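Local structure of penicillin-binding protein 2 (Pbp2) (Helicobacter pylori, 5LP5) at residues D236-L246 with K577-Y587; V444-A452 with F548-T559. The protein associates with MreC in a cell wall synthesis complex and probably acts as a penicillin-binding transpeptidase that cross-links peptidoglycan during cell shape maintenance. All blocks are in the same frame, centred on the assembly; numbering follows the deposited sequence.

Contact 1. Residues D236-L246 with K577-Y587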
loop_
_atom_site.group_PDB
_atom_site.type_symbol
_atom_site.label_atom_id
_atom_site.label_comp_id
_atom_site.label_asym_id
_atom_site.label_seq_id
_atom_site.Cartn_x
_atom_site.Cartn_y
_atom_site.Cartn_z
ATOM N N ASP A 236 6.360 -18.136 10.696
ATOM C CA ASP A 236 5.833 -18.943 9.611
ATOM C C ASP A 236 4.325 -18.890 9.671
ATOM O O ASP A 236 3.727 -19.305 10.637
ATOM C CB ASP A 236 6.303 -20.388 9.726
ATOM C CG ASP A 236 5.856 -21.267 8.532
ATOM O OD1 ASP A 236 4.817 -20.955 7.895
ATOM O OD2 ASP A 236 6.536 -22.287 8.253
ATOM N N LYS A 237 3.721 -18.390 8.614
ATOM C CA LYS A 237 2.272 -18.170 8.546
ATOM C C LYS A 237 1.449 -19.436 8.808
ATOM O O LYS A 237 0.354 -19.369 9.370
ATOM C CB LYS A 237 1.920 -17.577 7.171
ATOM C CG LYS A 237 0.451 -17.394 6.914
ATOM C CD LYS A 237 0.219 -16.989 5.464
ATOM C CE LYS A 237 -1.270 -17.013 5.167
ATOM N NZ LYS A 237 -1.655 -16.324 3.907
ATOM N N ARG A 238 1.966 -20.591 8.408
ATOM C CA ARG A 238 1.250 -21.844 8.630
ATOM C C ARG A 238 1.257 -22.185 10.115
ATOM O O ARG A 238 0.222 -22.494 10.701
ATOM C CB ARG A 238 1.879 -22.969 7.827
ATOM C CG ARG A 238 1.723 -22.796 6.321
ATOM C CD ARG A 238 2.736 -23.626 5.533
ATOM N NE ARG A 238 4.096 -23.188 5.810
ATOM C CZ ARG A 238 5.195 -23.822 5.413
ATOM N NH1 ARG A 238 5.110 -24.932 4.692
ATOM N NH2 ARG A 238 6.389 -23.348 5.736
ATOM N N LEU A 239 2.438 -22.108 10.719
ATOM C CA LEU A 239 2.596 -22.391 12.139
ATOM C C LEU A 239 1.743 -21.487 13.027
ATOM O O LEU A 239 1.237 -21.951 14.042
ATOM C CB LEU A 239 4.058 -22.269 12.543
ATOM C CG LEU A 239 5.019 -23.312 11.982
ATOM C CD1 LEU A 239 6.430 -23.030 12.487
ATOM C CD2 LEU A 239 4.608 -24.723 12.355
ATOM N N GLN A 240 1.588 -20.214 12.656
ATOM C CA GLN A 240 0.726 -19.291 13.412
ATOM C C GLN A 240 -0.746 -19.624 13.249
ATOM O O GLN A 240 -1.529 -19.479 14.188
ATOM C CB GLN A 240 0.944 -17.835 13.014
ATOM C CG GLN A 240 2.010 -17.105 13.840
ATOM C CD GLN A 240 1.494 -16.336 15.048
ATOM O OE1 GLN A 240 2.265 -16.072 15.951
ATOM N NE2 GLN A 240 0.219 -15.944 15.058
ATOM N N LYS A 241 -1.141 -20.067 12.066
ATOM C CA LYS A 241 -2.532 -20.460 11.888
ATOM C C LYS A 241 -2.844 -21.674 12.747
ATOM O O LYS A 241 -3.951 -21.776 13.284
ATOM C CB LYS A 241 -2.870 -20.704 10.420
ATOM C CG LYS A 241 -3.085 -19.413 9.660
ATOM C CD LYS A 241 -3.677 -19.629 8.293
ATOM C CE LYS A 241 -3.778 -18.296 7.575
ATOM N NZ LYS A 241 -4.305 -18.457 6.193
ATOM N N GLU A 242 -1.866 -22.571 12.887
ATOM C CA GLU A 242 -1.990 -23.708 13.788
ATOM C C GLU A 242 -2.176 -23.202 15.200
ATOM O O GLU A 242 -3.093 -23.619 15.905
ATOM C CB GLU A 242 -0.747 -24.608 13.719
ATOM C CG GLU A 242 -0.773 -25.818 14.653
ATOM C CD GLU A 242 -2.006 -26.697 14.479
ATOM O OE1 GLU A 242 -2.685 -26.601 13.441
ATOM O OE2 GLU A 242 -2.312 -27.490 15.390
ATOM N N ALA A 243 -1.296 -22.290 15.598
ATOM C CA ALA A 243 -1.343 -21.672 16.918
ATOM C C ALA A 243 -2.706 -21.061 17.204
ATOM O O ALA A 243 -3.261 -21.269 18.263
ATOM C CB ALA A 243 -0.262 -20.625 17.033
ATOM N N ASP A 244 -3.261 -20.329 16.248
ATOM C CA ASP A 244 -4.597 -19.757 16.417
ATOM C C ASP A 244 -5.612 -20.871 16.646
ATOM O O ASP A 244 -6.392 -20.816 17.574
ATOM C CB ASP A 244 -4.985 -18.873 15.218
ATOM C CG ASP A 244 -4.380 -17.453 15.289
ATOM O OD1 ASP A 244 -3.316 -17.237 15.916
ATOM O OD2 ASP A 244 -4.971 -16.534 14.698
ATOM N N LYS A 245 -5.582 -21.896 15.813
ATOM C CA LYS A 245 -6.515 -23.033 15.921
ATOM C C LYS A 245 -6.470 -23.661 17.317
ATOM O O LYS A 245 -7.493 -23.990 17.885
ATOM C CB LYS A 245 -6.174 -24.083 14.845
ATOM C CG LYS A 245 -7.017 -25.345 14.807
ATOM C CD LYS A 245 -8.342 -25.148 14.086
ATOM C CE LYS A 245 -9.046 -26.486 13.835
ATOM N NZ LYS A 245 -10.499 -26.349 13.509
ATOM N N LEU A 246 -5.281 -23.817 17.872
ATOM C CA LEU A 246 -5.128 -24.479 19.159
ATOM C C LEU A 246 -5.748 -23.675 20.292
ATOM O O LEU A 246 -6.288 -24.257 21.233
ATOM C CB LEU A 246 -3.647 -24.745 19.444
ATOM C CG LEU A 246 -2.924 -25.735 18.514
ATOM C CD1 LEU A 246 -1.422 -25.772 18.791
ATOM C CD2 LEU A 246 -3.522 -27.127 18.642
ATOM N N LYS A 577 0.477 -31.197 19.193
ATOM C CA LYS A 577 -0.089 -30.742 17.941
ATOM C C LYS A 577 0.807 -29.747 17.234
ATOM O O LYS A 577 0.919 -29.796 16.004
ATOM C CB LYS A 577 -1.478 -30.182 18.166
ATOM C CG LYS A 577 -2.442 -31.320 18.426
ATOM C CD LYS A 577 -3.850 -30.872 18.731
ATOM C CE LYS A 577 -4.674 -32.068 19.164
ATOM N NZ LYS A 577 -6.071 -31.630 19.347
ATOM N N MET A 578 1.451 -28.864 18.007
ATOM C CA MET A 578 2.421 -27.918 17.455
ATOM C C MET A 578 3.717 -28.619 17.028
ATOM O O MET A 578 4.235 -28.344 15.938
ATOM C CB MET A 578 2.718 -26.808 18.455
ATOM C CG MET A 578 3.614 -25.700 17.937
ATOM S SD MET A 578 2.962 -24.921 16.459
ATOM C CE MET A 578 1.877 -23.707 17.213
ATOM N N SER A 579 4.237 -29.519 17.869
ATOM C CA SER A 579 5.483 -30.251 17.550
ATOM C C SER A 579 5.340 -31.168 16.314
ATOM O O SER A 579 6.316 -31.399 15.584
ATOM C CB SER A 579 5.967 -31.061 18.756
ATOM O OG SER A 579 5.153 -32.198 18.951
ATOM N N ASN A 580 4.121 -31.673 16.101
ATOM C CA ASN A 580 3.766 -32.451 14.915
ATOM C C ASN A 580 3.671 -31.599 13.648
ATOM O O ASN A 580 4.065 -32.035 12.563
ATOM C CB ASN A 580 2.424 -33.165 15.127
ATOM C CG ASN A 580 2.551 -34.434 15.950
ATOM O OD1 ASN A 580 3.649 -34.856 16.324
ATOM N ND2 ASN A 580 1.418 -35.059 16.221
ATOM N N LYS A 581 3.105 -30.403 13.783
ATOM C CA LYS A 581 3.035 -29.445 12.677
ATOM C C LYS A 581 4.447 -29.065 12.169
ATOM O O LYS A 581 4.649 -28.876 10.978
ATOM C CB LYS A 581 2.249 -28.202 13.119
ATOM C CG LYS A 581 2.037 -27.115 12.067
ATOM C CD LYS A 581 1.274 -27.594 10.846
ATOM C CE LYS A 581 -0.158 -27.973 11.163
ATOM N NZ LYS A 581 -0.839 -28.362 9.889
ATOM N N LEU A 582 5.419 -28.958 13.073
ATOM C CA LEU A 582 6.820 -28.693 12.690
ATOM C C LEU A 582 7.450 -29.903 11.979
ATOM O O LEU A 582 8.370 -29.760 11.174
ATOM C CB LEU A 582 7.656 -28.338 13.927
ATOM C CG LEU A 582 7.283 -27.053 14.687
ATOM C CD1 LEU A 582 7.916 -27.012 16.071
ATOM C CD2 LEU A 582 7.695 -25.802 13.929
ATOM N N TYR A 583 6.957 -31.090 12.317
ATOM C CA TYR A 583 7.377 -32.339 11.709
ATOM C C TYR A 583 6.772 -32.430 10.326
ATOM O O TYR A 583 7.472 -32.616 9.335
ATOM C CB TYR A 583 6.856 -33.503 12.569
ATOM C CG TYR A 583 7.270 -34.896 12.146
ATOM C CD1 TYR A 583 8.562 -35.341 12.345
ATOM C CD2 TYR A 583 6.352 -35.779 11.579
ATOM C CE1 TYR A 583 8.946 -36.613 11.962
ATOM C CE2 TYR A 583 6.729 -37.051 11.197
ATOM C CZ TYR A 583 8.028 -37.458 11.395
ATOM O OH TYR A 583 8.403 -38.725 11.041
ATOM N N GLU A 584 5.454 -32.294 10.288
ATOM C CA GLU A 584 4.695 -32.227 9.054
ATOM C C GLU A 584 5.336 -31.288 8.026
ATOM O O GLU A 584 5.327 -31.587 6.825
ATOM C CB GLU A 584 3.279 -31.757 9.375
ATOM C CG GLU A 584 2.265 -31.927 8.265
ATOM C CD GLU A 584 0.874 -31.469 8.684
ATOM O OE1 GLU A 584 0.513 -31.554 9.897
ATOM O OE2 GLU A 584 0.129 -31.013 7.782
ATOM N N LEU A 585 5.892 -30.167 8.485
ATOM C CA LEU A 585 6.414 -29.143 7.572
ATOM C C LEU A 585 7.942 -29.184 7.423
ATOM O O LEU A 585 8.541 -28.324 6.773
ATOM C CB LEU A 585 5.963 -27.751 8.006
ATOM C CG LEU A 585 4.457 -27.468 8.104
ATOM C CD1 LEU A 585 4.211 -26.105 8.779
ATOM C CD2 LEU A 585 3.770 -27.506 6.739
ATOM N N GLY A 586 8.570 -30.193 8.009
ATOM C CA GLY A 586 9.974 -30.484 7.723
ATOM C C GLY A 586 11.016 -29.725 8.518
ATOM O O GLY A 586 12.213 -29.798 8.194
ATOM N N TYR A 587 10.598 -29.028 9.575
ATOM C CA TYR A 587 11.557 -28.302 10.417
ATOM C C TYR A 587 12.478 -29.280 11.188
ATOM O O TYR A 587 13.596 -28.928 11.606
ATOM C CB TYR A 587 10.823 -27.384 11.401
ATOM C CG TYR A 587 10.277 -26.084 10.806
ATOM C CD1 TYR A 587 8.949 -25.990 10.382
ATOM C CD2 TYR A 587 11.064 -24.955 10.704
ATOM C CE1 TYR A 587 8.436 -24.823 9.856
ATOM C CE2 TYR A 587 10.559 -23.784 10.181
ATOM C CZ TYR A 587 9.243 -23.721 9.759
ATOM O OH TYR A 587 8.735 -22.542 9.225
#
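Leu239 and Met578 form the apolar centre where two helices meet. The side chains of Leu239 and Leu582 cross at about a right angle, CD1 of the first 3.4 Å from CD2 of the second; Leu239 CD2 lies 3.5 Å from Lys581 CG, the two side chains passing in opposite directions. Met578 is a knob in a hole made by Leu239, Glu242, Ala243 and Leu246; with CG anti to the backbone N (chi1 -175°) and two further bends, its CE lies 3.8 Å from Ala243 CB. The helices run nearly antiparallel (157°, axes 10.3 Å apart) and pack on one face of the five-stranded sheet of the transpeptidase domain, where Met578 touches Ile254 and Val256. Farther out, the aliphatic part of Glu242 leans on Lys581, yet Glu242 OE1 and Lys581 NZ, 4.4 Å apart, form no salt bridge. At the polar end, the buried Asp236 caps helix 237-246: OD1 accepts from Arg238 N and, through its syn lone pair, from Arg238 NE, while Arg238 NH2 completes a salt bridge to OD2, its hydrogen bond weak. One guanidinium face meets Leu585 CD1. A Schellman motif at Gly586 ends the partner helix before Tyr587, whose OH donates to Asp236 OD2 at a doubtfully short distance.

Contact 2. Residues V444-A452 with F548-T559; sequences VLAYTGLIA and FLPYEKPKYAIT
Leu445 and Thr559 come closest in the pairing of helix with strand, their side chains passing at a slant with Leu445 CB 3.5 Å from Thr559 OG1, a contact of packing and not a hydrogen bond. The apolar pairs around them are aliphatic. Leu445 CD1 lies 3.9 Å from Ala557 CB, and Val444 CG1 reaches Thr559 CG2 at 3.8 Å. One turn further on, Gly449 CA is 5.7 Å from Ala557 CA. Ala452 CB meets Pro554 CB at 3.7 Å, and the same methyl sits over a face of the Phe548 ring in CH-pi fashion, displaced toward its rim, although the carbons are modelled too close together for the detail to be trusted.

This is an α/β sandwich arrangement of the penicillin-binding transpeptidase fold: helix 441-453 runs over strand 556-562 of the five-stranded antiparallel sheet, at 144° and 7.9 Å between the axes. Ala557 and Thr559 face the helix, while the intervening Ile558 points to the other side. Where this strand begins, Lys555 and Tyr556 both face Leu549 in a classic beta bulge, after a type I turn from Pro550 to Lys553.

Polar interactions do not bridge the two segments directly. Thr448 OG1 lies beside its own backbone N (chi1 -54°) and donates to Val444 O at 2.7 Å, from above the carbonyl plane; Thr448 N reaches the same oxygen from the opposite face. Thr448 OG1 and Thr559 OG1 remain 4.2 Å apart, but each is hydrogen-bonded to Thr546 OG1 on the adjoining strand 542-549, which joins helix and sheet through a shared hydroxyl.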
loop_
_atom_site.group_PDB
_atom_site.type_symbol
_atom_site.label_atom_id
_atom_site.label_comp_id
_atom_site.label_asym_id
_atom_site.label_seq_id
_atom_site.Cartn_x
_atom_site.Cartn_y
_atom_site.Cartn_z
ATOM N N VAL A 444 10.056 -17.419 30.139
ATOM C CA VAL A 444 10.005 -18.887 30.290
ATOM C C VAL A 444 10.608 -19.577 29.064
ATOM O O VAL A 444 11.368 -20.542 29.195
ATOM C CB VAL A 444 8.561 -19.370 30.495
ATOM C CG1 VAL A 444 8.500 -20.886 30.577
ATOM C CG2 VAL A 444 7.965 -18.751 31.751
ATOM N N LEU A 445 10.266 -19.061 27.880
ATOM C CA LEU A 445 10.777 -19.551 26.597
ATOM C C LEU A 445 12.292 -19.434 26.473
ATOM O O LEU A 445 12.961 -20.414 26.080
ATOM C CB LEU A 445 10.118 -18.783 25.444
ATOM C CG LEU A 445 10.637 -19.058 24.028
ATOM C CD1 LEU A 445 10.101 -20.357 23.458
ATOM C CD2 LEU A 445 10.279 -17.909 23.113
ATOM N N ALA A 446 12.834 -18.246 26.758
ATOM C CA ALA A 446 14.275 -18.043 26.670
ATOM C C ALA A 446 14.982 -18.987 27.647
ATOM O O ALA A 446 15.997 -19.631 27.324
ATOM C CB ALA A 446 14.629 -16.601 26.975
ATOM N N TYR A 447 14.419 -19.045 28.843
ATOM C CA TYR A 447 14.882 -19.920 29.910
ATOM C C TYR A 447 14.909 -21.374 29.459
ATOM O O TYR A 447 15.928 -22.055 29.616
ATOM C CB TYR A 447 13.963 -19.702 31.141
ATOM C CG TYR A 447 13.858 -20.811 32.166
ATOM C CD1 TYR A 447 14.933 -21.155 32.979
ATOM C CD2 TYR A 447 12.650 -21.466 32.358
ATOM C CE1 TYR A 447 14.819 -22.150 33.939
ATOM C CE2 TYR A 447 12.518 -22.460 33.305
ATOM C CZ TYR A 447 13.602 -22.804 34.101
ATOM O OH TYR A 447 13.434 -23.784 35.061
ATOM N N THR A 448 13.805 -21.853 28.888
ATOM C CA THR A 448 13.739 -23.234 28.383
ATOM C C THR A 448 14.812 -23.559 27.298
ATOM O O THR A 448 15.356 -24.663 27.271
ATOM C CB THR A 448 12.342 -23.531 27.812
ATOM O OG1 THR A 448 11.355 -23.236 28.803
ATOM C CG2 THR A 448 12.235 -24.983 27.368
ATOM N N GLY A 449 15.102 -22.601 26.421
ATOM C CA GLY A 449 16.124 -22.780 25.403
ATOM C C GLY A 449 17.552 -22.637 25.923
ATOM O O GLY A 449 18.502 -23.054 25.255
ATOM N N LEU A 450 17.719 -22.019 27.090
ATOM C CA LEU A 450 19.009 -22.041 27.777
ATOM C C LEU A 450 19.306 -23.435 28.337
ATOM O O LEU A 450 20.423 -23.953 28.201
ATOM C CB LEU A 450 19.054 -21.009 28.901
ATOM C CG LEU A 450 20.316 -20.998 29.774
ATOM C CD1 LEU A 450 21.564 -20.744 28.956
ATOM C CD2 LEU A 450 20.206 -19.933 30.851
ATOM N N ILE A 451 18.313 -24.041 28.975
ATOM C CA ILE A 451 18.465 -25.395 29.516
ATOM C C ILE A 451 18.878 -26.322 28.385
ATOM O O ILE A 451 19.902 -26.986 28.452
ATOM C CB ILE A 451 17.143 -25.905 30.159
ATOM C CG1 ILE A 451 16.783 -25.073 31.390
ATOM C CG2 ILE A 451 17.195 -27.392 30.524
ATOM C CD1 ILE A 451 17.890 -24.975 32.417
ATOM N N ALA A 452 18.080 -26.344 27.330
ATOM C CA ALA A 452 18.270 -27.317 26.271
ATOM C C ALA A 452 19.568 -27.073 25.511
ATOM O O ALA A 452 20.267 -28.015 25.188
ATOM C CB ALA A 452 17.069 -27.340 25.347
ATOM N N PHE A 548 11.481 -28.468 25.056
ATOM C CA PHE A 548 12.414 -28.423 23.926
ATOM C C PHE A 548 12.394 -29.703 23.079
ATOM O O PHE A 548 12.042 -30.795 23.549
ATOM C CB PHE A 548 13.832 -28.105 24.379
ATOM C CG PHE A 548 14.481 -29.189 25.178
ATOM C CD1 PHE A 548 15.257 -30.147 24.564
ATOM C CD2 PHE A 548 14.358 -29.217 26.560
ATOM C CE1 PHE A 548 15.885 -31.134 25.306
ATOM C CE2 PHE A 548 14.986 -30.191 27.310
ATOM C CZ PHE A 548 15.753 -31.154 26.679
ATOM N N LEU A 549 12.763 -29.550 21.817
ATOM C CA LEU A 549 12.676 -30.647 20.884
ATOM C C LEU A 549 13.638 -30.463 19.716
ATOM O O LEU A 549 13.971 -29.345 19.338
ATOM C CB LEU A 549 11.242 -30.794 20.357
ATOM C CG LEU A 549 10.719 -29.717 19.402
ATOM C CD1 LEU A 549 9.561 -30.226 18.570
ATOM C CD2 LEU A 549 10.317 -28.495 20.188
ATOM N N PRO A 550 14.091 -31.573 19.146
ATOM C CA PRO A 550 13.908 -32.941 19.630
ATOM C C PRO A 550 14.869 -33.243 20.792
ATOM O O PRO A 550 15.937 -32.620 20.900
ATOM C CB PRO A 550 14.249 -33.777 18.404
ATOM C CG PRO A 550 15.232 -32.937 17.643
ATOM C CD PRO A 550 14.808 -31.515 17.867
ATOM N N TYR A 551 14.512 -34.181 21.656
ATOM C CA TYR A 551 15.327 -34.413 22.849
ATOM C C TYR A 551 16.781 -34.754 22.514
ATOM O O TYR A 551 17.712 -34.281 23.171
ATOM C CB TYR A 551 14.729 -35.508 23.739
ATOM C CG TYR A 551 15.684 -35.932 24.832
ATOM C CD1 TYR A 551 16.154 -35.007 25.761
ATOM C CD2 TYR A 551 16.157 -37.239 24.913
ATOM C CE1 TYR A 551 17.057 -35.375 26.745
ATOM C CE2 TYR A 551 17.047 -37.615 25.910
ATOM C CZ TYR A 551 17.491 -36.670 26.821
ATOM O OH TYR A 551 18.368 -36.984 27.812
ATOM N N GLU A 552 16.965 -35.573 21.485
ATOM C CA GLU A 552 18.274 -36.155 21.160
ATOM C C GLU A 552 19.285 -35.104 20.701
ATOM O O GLU A 552 20.488 -35.291 20.839
ATOM C CB GLU A 552 18.125 -37.222 20.076
ATOM C CG GLU A 552 17.296 -38.439 20.474
ATOM C CD GLU A 552 15.796 -38.173 20.562
ATOM O OE1 GLU A 552 15.251 -37.336 19.811
ATOM O OE2 GLU A 552 15.143 -38.816 21.403
ATOM N N LYS A 553 18.788 -34.024 20.112
ATOM C CA LYS A 553 19.609 -32.877 19.747
ATOM C C LYS A 553 18.687 -31.661 19.666
ATOM O O LYS A 553 18.072 -31.394 18.626
ATOM C CB LYS A 553 20.333 -33.096 18.416
ATOM C CG LYS A 553 21.172 -31.896 18.032
ATOM C CD LYS A 553 21.945 -32.095 16.748
ATOM C CE LYS A 553 22.689 -30.809 16.401
ATOM N NZ LYS A 553 23.678 -31.014 15.306
ATOM N N PRO A 554 18.578 -30.926 20.782
ATOM C CA PRO A 554 17.628 -29.829 20.865
ATOM C C PRO A 554 17.857 -28.756 19.814
ATOM O O PRO A 554 18.989 -28.371 19.603
ATOM C CB PRO A 554 17.893 -29.263 22.254
ATOM C CG PRO A 554 18.490 -30.384 23.032
ATOM C CD PRO A 554 19.328 -31.095 22.041
ATOM N N LYS A 555 16.792 -28.297 19.158
ATOM C CA LYS A 555 16.879 -27.141 18.263
ATOM C C LYS A 555 15.812 -26.106 18.581
ATOM O O LYS A 555 16.113 -24.902 18.667
ATOM C CB LYS A 555 16.761 -27.550 16.791
ATOM C CG LYS A 555 17.305 -26.510 15.799
ATOM C CD LYS A 555 17.105 -26.962 14.360
ATOM C CE LYS A 555 17.602 -25.954 13.328
ATOM N NZ LYS A 555 19.042 -26.161 13.004
ATOM N N TYR A 556 14.568 -26.553 18.742
ATOM C CA TYR A 556 13.462 -25.624 19.051
ATOM C C TYR A 556 12.982 -25.675 20.507
ATOM O O TYR A 556 13.197 -26.637 21.231
ATOM C CB TYR A 556 12.290 -25.811 18.073
ATOM C CG TYR A 556 12.731 -25.743 16.618
ATOM C CD1 TYR A 556 13.138 -26.894 15.961
ATOM C CD2 TYR A 556 12.807 -24.526 15.923
ATOM C CE1 TYR A 556 13.568 -26.863 14.649
ATOM C CE2 TYR A 556 13.246 -24.485 14.610
ATOM C CZ TYR A 556 13.635 -25.661 13.970
ATOM O OH TYR A 556 14.080 -25.648 12.644
ATOM N N ALA A 557 12.349 -24.596 20.923
ATOM C CA ALA A 557 11.689 -24.519 22.212
ATOM C C ALA A 557 10.261 -24.066 21.951
ATOM O O ALA A 557 10.004 -23.312 21.011
ATOM C CB ALA A 557 12.397 -23.522 23.115
ATOM N N ILE A 558 9.339 -24.536 22.780
ATOM C CA ILE A 558 7.940 -24.143 22.692
ATOM C C ILE A 558 7.479 -23.823 24.089
ATOM O O ILE A 558 7.877 -24.497 25.007
ATOM C CB ILE A 558 7.085 -25.283 22.139
ATOM C CG1 ILE A 558 7.602 -25.682 20.753
ATOM C CG2 ILE A 558 5.624 -24.874 22.103
ATOM C CD1 ILE A 558 6.843 -26.800 20.071
ATOM N N THR A 559 6.654 -22.798 24.250
ATOM C CA THR A 559 6.186 -22.389 25.561
ATOM C C THR A 559 4.722 -21.989 25.436
ATOM O O THR A 559 4.359 -21.145 24.612
ATOM C CB THR A 559 7.004 -21.204 26.112
ATOM O OG1 THR A 559 8.347 -21.617 26.413
ATOM C CG2 THR A 559 6.380 -20.660 27.389
#

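Overall arrangement
Contacts 1 and 2 lie on opposite faces of one antiparallel sheet, their centres about 16 Å apart, and show how a sheet couples two helical layers. Strand 556-562 is shared: Ile558, turned away from helix 441-453, brings CD1 within 4.0 Å of Met578 CG and 4.1 Å of Leu582 CD1. Strand 542-549 adds a second link, Leu549 CD1 lying 3.7 Å from Ser579 CB. The putative active site, an SxxK pattern at Ser311 and Lys314 with Lys513 beside it, appears to lie on the side of contact 2. There Tyr447 OH is hydrogen-bonded to Val312 O and Gly316 N, and the side chain of Thr448 lies near the pattern without touching it.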